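Local coordinates for glycosylation Associate Protein 1 (Streptococcus agalactiae serotype V, PDB 6OYC), which probably takes part, with two partner proteins of the same complex, in the glycosylation and accessory Sec export of bacterial surface glycoproteins, at residues A[96-101]-A[119-124]; A[304-309]-A[416-421]; A[309-314]-A[421-426]. One frame throughout, in Å; residues are numbered along the deposited sequence.

Contact 1 stands apart, its centre about 38 Å from that of contact 2 and about 46 Å from that of contact 3. It belongs to the long antiparallel sheet near the periphery and rests on apolar side chains alone. Contacts 2 and 3 share L309 and L421, with centres about 10 Å apart: the connection between strands 297-299 and 318-323 runs past the end of helix 414-420 and then past the turn leading to strand 426-428. Contact 2 is the most buried, combining leucine and isoleucine packing with water bridges and a guanidinium lying over a methyl. In contact 3, partly buried, with N313 and Q314 exposed, polar and charged side chains do most of the joining.

Contact 1 of 3, residues A[96-101]-A[119-124]; sequences LNWPEG and LIAKVQ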
loop_
_atom_site.group_PDB
_atom_site.type_symbol
_atom_site.label_atom_id
_atom_site.label_comp_id
_atom_site.label_asym_id
_atom_site.label_seq_id
_atom_site.Cartn_x
_atom_site.Cartn_y
_atom_site.Cartn_z
ATOM N N LEU A 96 -1.010 25.594 -18.218
ATOM C CA LEU A 96 -1.881 24.960 -19.195
ATOM C C LEU A 96 -2.745 26.008 -19.904
ATOM O O LEU A 96 -2.845 27.176 -19.485
ATOM C CB LEU A 96 -2.773 23.921 -18.527
ATOM C CG LEU A 96 -1.967 22.837 -17.812
ATOM C CD1 LEU A 96 -2.858 21.847 -17.099
ATOM C CD2 LEU A 96 -1.080 22.139 -18.822
ATOM N N ASN A 97 -3.390 25.570 -20.989
ATOM C CA ASN A 97 -4.202 26.470 -21.808
ATOM C C ASN A 97 -5.593 26.635 -21.193
ATOM O O ASN A 97 -6.611 26.231 -21.751
ATOM C CB ASN A 97 -4.272 25.969 -23.244
ATOM C CG ASN A 97 -2.992 26.215 -24.004
ATOM O OD1 ASN A 97 -2.340 27.227 -23.820
ATOM N ND2 ASN A 97 -2.613 25.278 -24.841
ATOM N N TRP A 98 -5.613 27.242 -19.994
ATOM C CA TRP A 98 -6.868 27.575 -19.336
ATOM C C TRP A 98 -7.636 28.600 -20.169
ATOM O O TRP A 98 -7.036 29.336 -20.951
ATOM C CB TRP A 98 -6.589 28.130 -17.936
ATOM C CG TRP A 98 -5.893 27.133 -17.040
ATOM C CD1 TRP A 98 -4.604 27.194 -16.575
ATOM C CD2 TRP A 98 -6.447 25.913 -16.530
ATOM N NE1 TRP A 98 -4.328 26.091 -15.804
ATOM C CE2 TRP A 98 -5.442 25.290 -15.759
ATOM C CE3 TRP A 98 -7.697 25.291 -16.646
ATOM C CZ2 TRP A 98 -5.652 24.073 -15.101
ATOM C CZ3 TRP A 98 -7.904 24.079 -16.003
ATOM C CH2 TRP A 98 -6.887 23.487 -15.228
ATOM N N PRO A 99 -8.961 28.665 -20.030
ATOM C CA PRO A 99 -9.689 29.826 -20.573
ATOM C C PRO A 99 -9.078 31.113 -20.034
ATOM O O PRO A 99 -8.640 31.173 -18.884
ATOM C CB PRO A 99 -11.122 29.629 -20.066
ATOM C CG PRO A 99 -11.214 28.163 -19.673
ATOM C CD PRO A 99 -9.835 27.757 -19.262
ATOM N N GLU A 100 -9.025 32.143 -20.879
ATOM C CA GLU A 100 -8.448 33.415 -20.456
ATOM C C GLU A 100 -9.118 33.931 -19.187
ATOM O O GLU A 100 -10.333 33.821 -19.017
ATOM C CB GLU A 100 -8.576 34.468 -21.560
ATOM C CG GLU A 100 -7.517 35.596 -21.487
ATOM C CD GLU A 100 -6.365 35.410 -22.490
ATOM O OE1 GLU A 100 -5.491 36.305 -22.567
ATOM O OE2 GLU A 100 -6.329 34.373 -23.201
ATOM N N GLY A 101 -8.310 34.485 -18.292
ATOM C CA GLY A 101 -8.834 35.137 -17.111
ATOM C C GLY A 101 -9.240 34.242 -15.956
ATOM O O GLY A 101 -9.883 34.735 -15.021
ATOM N N LEU A 119 -16.928 27.490 -11.575
ATOM C CA LEU A 119 -15.932 26.433 -11.450
ATOM C C LEU A 119 -15.513 25.945 -12.835
ATOM O O LEU A 119 -16.357 25.534 -13.637
ATOM C CB LEU A 119 -16.486 25.270 -10.626
ATOM C CG LEU A 119 -15.481 24.143 -10.334
ATOM C CD1 LEU A 119 -14.197 24.669 -9.655
ATOM C CD2 LEU A 119 -16.115 23.055 -9.482
ATOM N N ILE A 120 -14.217 26.006 -13.126
ATOM C CA ILE A 120 -13.669 25.383 -14.325
ATOM C C ILE A 120 -13.034 24.032 -14.019
ATOM O O ILE A 120 -13.221 23.078 -14.768
ATOM C CB ILE A 120 -12.653 26.318 -15.012
ATOM C CG1 ILE A 120 -13.275 27.686 -15.283
ATOM C CG2 ILE A 120 -12.159 25.684 -16.292
ATOM C CD1 ILE A 120 -14.568 27.588 -16.014
ATOM N N ALA A 121 -12.269 23.920 -12.935
ATOM C CA ALA A 121 -11.520 22.692 -12.727
ATOM C C ALA A 121 -11.099 22.571 -11.274
ATOM O O ALA A 121 -11.013 23.563 -10.544
ATOM C CB ALA A 121 -10.287 22.621 -13.632
ATOM N N LYS A 122 -10.845 21.324 -10.870
ATOM C CA LYS A 122 -10.206 21.007 -9.602
ATOM C C LYS A 122 -8.907 20.278 -9.901
ATOM O O LYS A 122 -8.896 19.313 -10.663
ATOM C CB LYS A 122 -11.102 20.160 -8.720
ATOM C CG LYS A 122 -12.398 20.808 -8.397
ATOM C CD LYS A 122 -13.126 20.080 -7.269
ATOM C CE LYS A 122 -14.557 20.623 -7.114
ATOM N NZ LYS A 122 -15.203 20.304 -5.780
ATOM N N VAL A 123 -7.815 20.757 -9.327
ATOM C CA VAL A 123 -6.485 20.252 -9.628
ATOM C C VAL A 123 -6.038 19.394 -8.462
ATOM O O VAL A 123 -6.104 19.837 -7.313
ATOM C CB VAL A 123 -5.509 21.408 -9.887
ATOM C CG1 VAL A 123 -4.111 20.875 -10.132
ATOM C CG2 VAL A 123 -6.014 22.251 -11.068
ATOM N N GLN A 124 -5.593 18.170 -8.748
ATOM C CA GLN A 124 -5.230 17.214 -7.709
ATOM C C GLN A 124 -3.762 16.849 -7.826
ATOM O O GLN A 124 -3.229 16.706 -8.937
ATOM C CB GLN A 124 -6.086 15.951 -7.781
ATOM C CG GLN A 124 -7.533 16.177 -7.292
ATOM C CD GLN A 124 -7.665 16.017 -5.793
ATOM O OE1 GLN A 124 -6.662 15.836 -5.089
ATOM N NE2 GLN A 124 -8.905 16.061 -5.290
#
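I120 and A121 are consecutive residues of a strand, yet both point their side chains at the loop that carries W98 and P99. Regular strand geometry would send one of the two to the other face. A classic beta bulge, in which both residues stand opposite V113 of strand 111-115, brings them onto the same side, and the psi of -43° at I120 is the local twist that does it. V123, two residues after A121, falls on this face by ordinary alternation, while K122 points the other way.

The indole of W98 spans the row. Its six-membered ring approaches the methyls obliquely: CZ3 comes to 3.7 Å from A121 CB, and CH2 lies 4.4 Å from V123 CG2. Alanine suits the middle place, since its single methyl admits the ring close to the backbone. P99 extends the cover, its CG 4.3 Å from I120 CG2, and its closed ring limits the backbone freedom of this irregular segment.

The strand belongs to the antiparallel meander inserted in the chain between strands 73-75 and 229-233 of the first parallel sheet. Strand 118-125 lies there between strands 111-115 and 131-138, and W98 also touches V113, so the indole bridges two neighbouring strands.

W98 holds CG anti to its carbonyl carbon (chi1 -62°), which swings the six-membered ring to the strand although CB does not head there, and NE1 donates to the carbonyl of F93. L96 CB covers one face of the indole, off its centre, and an inverse gamma turn centred on N97 folds the chain back between L96 and W98.

Contact 2 of 3, residues A[304-309]-A[416-421]; sequences DTRLAL and DIINRL
R306 and I418 meet at about a right angle, the isoleucine presenting its CD1 methyl to the flat of the guanidinium. I418 CD1 sits over the centre of one face, 3.7 Å from R306 CZ, a place where an apolar group fits because the N-H bonds of the arginine all point outward in the plane.

That plane is held by D304, which R306 grips in a side-on, two-nitrogen salt bridge: NE donates to OD1 at 3.0 Å, nearly straight at 168° and on the syn lone pair, while NH2 reaches OD2 at 2.7 Å. The bend at chi3 (-64°) folds the arginine back to this neighbour. D304 OD1 also accepts from R306 N, closing an Asx turn, and Y437 OH binds OD2. NH2 has a second acid partner in E414, at the start of the helix that carries I418.

Segment 304-309 lies on the connection from strand 297-299, last of the first parallel sheet, to strand 318-323 of the second, in a protein assigned to the GT-B clan. Here that connection runs beside the end of helix 414-420.

L307 lies obliquely to I418, with CD2 4.0 Å from CG1, and its other methyl, CD1, comes 4.2 Å from L421 CD1. Farther along, water replaces direct backbone pairing: one molecule accepts from A308 N and donates to I418 O at 2.8 Å, and another links A308 O to L421 O, the latter bond weak.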
loop_
_atom_site.group_PDB
_atom_site.type_symbol
_atom_site.label_atom_id
_atom_site.label_comp_id
_atom_site.label_asym_id
_atom_site.label_seq_id
_atom_site.Cartn_x
_atom_site.Cartn_y
_atom_site.Cartn_z
ATOM N N ASP A 304 9.418 -5.167 5.923
ATOM C CA ASP A 304 9.587 -3.949 5.126
ATOM C C ASP A 304 10.879 -3.282 5.582
ATOM O O ASP A 304 10.903 -2.601 6.611
ATOM C CB ASP A 304 8.404 -2.996 5.284
ATOM C CG ASP A 304 8.586 -1.686 4.497
ATOM O OD1 ASP A 304 9.580 -1.548 3.738
ATOM O OD2 ASP A 304 7.727 -0.793 4.636
ATOM N N THR A 305 11.943 -3.444 4.800
ATOM C CA THR A 305 13.259 -3.016 5.259
ATOM C C THR A 305 13.524 -1.527 5.068
ATOM O O THR A 305 14.626 -1.077 5.384
ATOM C CB THR A 305 14.339 -3.824 4.551
ATOM O OG1 THR A 305 14.055 -3.850 3.150
ATOM C CG2 THR A 305 14.367 -5.281 5.095
ATOM N N ARG A 306 12.562 -0.747 4.573
ATOM C CA ARG A 306 12.705 0.703 4.645
ATOM C C ARG A 306 12.727 1.220 6.084
ATOM O O ARG A 306 13.094 2.379 6.303
ATOM C CB ARG A 306 11.568 1.400 3.884
ATOM C CG ARG A 306 11.456 1.053 2.391
ATOM C CD ARG A 306 10.165 1.608 1.772
ATOM N NE ARG A 306 8.963 1.009 2.349
ATOM C CZ ARG A 306 7.730 1.487 2.178
ATOM N NH1 ARG A 306 7.544 2.569 1.436
ATOM N NH2 ARG A 306 6.692 0.895 2.763
ATOM N N LEU A 307 12.294 0.421 7.059
ATOM C CA LEU A 307 12.287 0.872 8.449
ATOM C C LEU A 307 13.714 0.936 8.997
ATOM O O LEU A 307 14.529 0.040 8.753
ATOM C CB LEU A 307 11.450 -0.077 9.318
ATOM C CG LEU A 307 9.926 0.061 9.406
ATOM C CD1 LEU A 307 9.501 1.373 10.095
ATOM C CD2 LEU A 307 9.278 -0.081 8.021
ATOM N N ALA A 308 14.017 2.002 9.732
ATOM C CA ALA A 308 15.275 2.070 10.466
ATOM C C ALA A 308 15.194 1.226 11.733
ATOM O O ALA A 308 14.131 1.094 12.349
ATOM C CB ALA A 308 15.622 3.512 10.831
ATOM N N LEU A 309 16.324 0.640 12.113
ATOM C CA LEU A 309 16.404 -0.208 13.296
ATOM C C LEU A 309 17.167 0.506 14.401
ATOM O O LEU A 309 18.295 0.965 14.183
ATOM C CB LEU A 309 17.095 -1.531 12.978
ATOM C CG LEU A 309 16.331 -2.543 12.133
ATOM C CD1 LEU A 309 17.000 -2.721 10.785
ATOM C CD2 LEU A 309 16.269 -3.870 12.869
ATOM N N ASP A 416 5.214 8.599 6.040
ATOM C CA ASP A 416 4.967 9.251 7.325
ATOM C C ASP A 416 5.233 8.299 8.481
ATOM O O ASP A 416 5.984 8.619 9.407
ATOM C CB ASP A 416 3.526 9.730 7.405
ATOM C CG ASP A 416 3.327 11.054 6.769
ATOM O OD1 ASP A 416 4.327 11.643 6.314
ATOM O OD2 ASP A 416 2.161 11.488 6.691
ATOM N N ILE A 417 4.611 7.119 8.436
ATOM C CA ILE A 417 4.750 6.148 9.513
ATOM C C ILE A 417 6.210 5.819 9.726
ATOM O O ILE A 417 6.704 5.784 10.857
ATOM C CB ILE A 417 3.943 4.883 9.192
ATOM C CG1 ILE A 417 2.451 5.224 9.122
ATOM C CG2 ILE A 417 4.270 3.772 10.203
ATOM C CD1 ILE A 417 1.615 4.089 8.582
ATOM N N ILE A 418 6.917 5.581 8.623
ATOM C CA ILE A 418 8.329 5.247 8.682
ATOM C C ILE A 418 9.103 6.375 9.340
ATOM O O ILE A 418 9.948 6.139 10.212
ATOM C CB ILE A 418 8.857 4.936 7.270
ATOM C CG1 ILE A 418 8.251 3.625 6.751
ATOM C CG2 ILE A 418 10.373 4.867 7.297
ATOM C CD1 ILE A 418 8.501 3.359 5.248
ATOM N N ASN A 419 8.805 7.622 8.962
ATOM C CA ASN A 419 9.498 8.738 9.585
ATOM C C ASN A 419 9.102 8.874 11.046
ATOM O O ASN A 419 9.960 9.092 11.908
ATOM C CB ASN A 419 9.230 10.023 8.816
ATOM C CG ASN A 419 10.182 10.194 7.657
ATOM O OD1 ASN A 419 11.256 10.779 7.798
ATOM N ND2 ASN A 419 9.815 9.640 6.508
ATOM N N ARG A 420 7.817 8.685 11.352
ATOM C CA ARG A 420 7.370 8.890 12.722
ATOM C C ARG A 420 7.946 7.825 13.662
ATOM O O ARG A 420 8.174 8.101 14.844
ATOM C CB ARG A 420 5.833 8.972 12.757
ATOM C CG ARG A 420 5.262 9.797 13.968
ATOM C CD ARG A 420 5.534 11.342 13.816
ATOM N NE ARG A 420 4.813 12.248 14.732
ATOM C CZ ARG A 420 4.892 12.258 16.073
ATOM N NH1 ARG A 420 5.672 11.404 16.739
ATOM N NH2 ARG A 420 4.173 13.141 16.765
ATOM N N LEU A 421 8.268 6.637 13.147
ATOM C CA LEU A 421 8.777 5.543 13.959
ATOM C C LEU A 421 10.289 5.557 14.108
ATOM O O LEU A 421 10.829 4.710 14.831
ATOM C CB LEU A 421 8.347 4.206 13.355
ATOM C CG LEU A 421 6.876 3.865 13.595
ATOM C CD1 LEU A 421 6.460 2.637 12.772
ATOM C CD2 LEU A 421 6.605 3.647 15.076
HETATM O O HOH W 1 11.791 2.776 13.072
HETATM O O HOH W 2 11.909 4.215 10.628
#

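Contact 3 of 3, residues A[309-314]-A[421-426]; sequences LGKSNQ and LEYVRL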
loop_
_atom_site.group_PDB
_atom_site.type_symbol
_atom_site.label_atom_id
_atom_site.label_comp_id
_atom_site.label_asym_id
_atom_site.label_seq_id
_atom_site.Cartn_x
_atom_site.Cartn_y
_atom_site.Cartn_z
ATOM N N LEU A 309 16.324 0.640 12.113
ATOM C CA LEU A 309 16.404 -0.208 13.296
ATOM C C LEU A 309 17.167 0.506 14.401
ATOM O O LEU A 309 18.295 0.965 14.183
ATOM C CB LEU A 309 17.095 -1.531 12.978
ATOM C CG LEU A 309 16.331 -2.543 12.133
ATOM C CD1 LEU A 309 17.000 -2.721 10.785
ATOM C CD2 LEU A 309 16.269 -3.870 12.869
ATOM N N GLY A 310 16.547 0.609 15.576
ATOM C CA GLY A 310 17.260 0.940 16.800
ATOM C C GLY A 310 17.685 2.376 16.983
ATOM O O GLY A 310 18.422 2.665 17.932
ATOM N N LYS A 311 17.241 3.300 16.128
ATOM C CA LYS A 311 17.678 4.682 16.279
ATOM C C LYS A 311 17.178 5.332 17.564
ATOM O O LYS A 311 17.709 6.382 17.948
ATOM C CB LYS A 311 17.244 5.517 15.074
ATOM C CG LYS A 311 18.182 5.394 13.884
ATOM C CD LYS A 311 18.358 6.735 13.178
ATOM C CE LYS A 311 18.548 6.526 11.682
ATOM N NZ LYS A 311 17.874 7.573 10.860
ATOM N N SER A 312 16.195 4.749 18.251
ATOM C CA SER A 312 15.749 5.341 19.511
ATOM C C SER A 312 16.802 5.263 20.610
ATOM O O SER A 312 16.591 5.839 21.681
ATOM C CB SER A 312 14.459 4.676 20.005
ATOM O OG SER A 312 14.718 3.408 20.578
ATOM N N ASN A 313 17.913 4.558 20.383
ATOM C CA ASN A 313 19.012 4.562 21.346
ATOM C C ASN A 313 19.689 5.924 21.446
ATOM O O ASN A 313 20.416 6.165 22.419
ATOM C CB ASN A 313 20.044 3.486 20.974
ATOM C CG ASN A 313 19.649 2.097 21.456
ATOM O OD1 ASN A 313 18.737 1.947 22.270
ATOM N ND2 ASN A 313 20.332 1.080 20.962
ATOM N N GLN A 314 19.433 6.819 20.487
ATOM C CA GLN A 314 20.130 8.089 20.332
ATOM C C GLN A 314 19.303 9.290 20.796
ATOM O O GLN A 314 19.665 10.434 20.491
ATOM C CB GLN A 314 20.545 8.270 18.861
ATOM C CG GLN A 314 21.247 7.043 18.257
ATOM C CD GLN A 314 21.317 7.067 16.730
ATOM O OE1 GLN A 314 20.920 8.044 16.082
ATOM N NE2 GLN A 314 21.823 5.981 16.149
ATOM N N LEU A 421 8.268 6.637 13.147
ATOM C CA LEU A 421 8.777 5.543 13.959
ATOM C C LEU A 421 10.289 5.557 14.108
ATOM O O LEU A 421 10.829 4.710 14.831
ATOM C CB LEU A 421 8.347 4.206 13.355
ATOM C CG LEU A 421 6.876 3.865 13.595
ATOM C CD1 LEU A 421 6.460 2.637 12.772
ATOM C CD2 LEU A 421 6.605 3.647 15.076
ATOM N N GLU A 422 10.973 6.493 13.448
ATOM C CA GLU A 422 12.434 6.474 13.414
ATOM C C GLU A 422 13.028 6.391 14.815
ATOM O O GLU A 422 13.901 5.564 15.088
ATOM C CB GLU A 422 12.952 7.721 12.693
ATOM C CG GLU A 422 14.417 7.627 12.300
ATOM C CD GLU A 422 14.948 8.919 11.710
ATOM O OE1 GLU A 422 14.166 9.895 11.627
ATOM O OE2 GLU A 422 16.147 8.955 11.342
ATOM N N TYR A 423 12.565 7.249 15.716
ATOM C CA TYR A 423 13.124 7.339 17.057
ATOM C C TYR A 423 12.173 6.802 18.123
ATOM O O TYR A 423 12.377 7.066 19.305
ATOM C CB TYR A 423 13.524 8.790 17.362
ATOM C CG TYR A 423 14.617 9.323 16.443
ATOM C CD1 TYR A 423 15.947 8.926 16.605
ATOM C CD2 TYR A 423 14.318 10.209 15.405
ATOM C CE1 TYR A 423 16.950 9.396 15.760
ATOM C CE2 TYR A 423 15.312 10.682 14.555
ATOM C CZ TYR A 423 16.626 10.274 14.736
ATOM O OH TYR A 423 17.611 10.743 13.891
ATOM N N VAL A 424 11.158 6.025 17.737
ATOM C CA VAL A 424 10.149 5.595 18.695
ATOM C C VAL A 424 10.693 4.446 19.532
ATOM O O VAL A 424 11.433 3.585 19.055
ATOM C CB VAL A 424 8.835 5.224 17.976
ATOM C CG1 VAL A 424 7.966 4.287 18.823
ATOM C CG2 VAL A 424 8.042 6.490 17.680
ATOM N N ARG A 425 10.344 4.457 20.810
ATOM C CA ARG A 425 10.785 3.417 21.726
ATOM C C ARG A 425 9.790 2.265 21.806
ATOM O O ARG A 425 10.191 1.095 21.887
ATOM C CB ARG A 425 10.999 4.032 23.114
ATOM C CG ARG A 425 11.865 3.204 24.036
ATOM C CD ARG A 425 13.281 3.080 23.514
ATOM N NE ARG A 425 14.147 2.464 24.505
ATOM C CZ ARG A 425 15.388 2.049 24.267
ATOM N NH1 ARG A 425 15.921 2.182 23.056
ATOM N NH2 ARG A 425 16.094 1.489 25.243
ATOM N N LEU A 426 8.494 2.572 21.776
ATOM C CA LEU A 426 7.478 1.580 22.091
ATOM C C LEU A 426 6.245 1.798 21.224
ATOM O O LEU A 426 5.778 2.934 21.082
ATOM C CB LEU A 426 7.105 1.646 23.578
ATOM C CG LEU A 426 6.130 0.601 24.127
ATOM C CD1 LEU A 426 6.690 -0.810 23.975
ATOM C CD2 LEU A 426 5.799 0.902 25.602
#
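R425 reaches across to the short 3-10 turn at 311-313 and uses one nitrogen for two acceptors: NH1 donates to S312 OG at 3.0 Å and to N313 OD1 at 2.9 Å. Both oxygens lie at the edge of the guanidinium, close to its plane, although the N313 amide is turned 61° from it.

S312 suits its place because it is small and polar at once. Its CB packs 3.2 Å from Y423 O, where the two backbones come closest, and chi1 of 77° sets OG between N and the carbonyl carbon, facing the arginine. Beside it, the Y423 ring turns its edge to K311 O, which lies 3.4 Å from CD1. K311 and E422 bring opposite charges together, but NZ and OE2 are modelled too close, so the pairing is doubtful in detail.

The type I turn from L421 to V424 carries Y423, and backbone bonds to E319 fix R425 beside strand 318-323. W487 of helix 484-502 touches S312 and N313. Two neutral oxygens fix the rotation of the R425 guanidinium, and W487 gives it a cation-pi partner, so the cation is probably stabilised without a carboxylate among these partners.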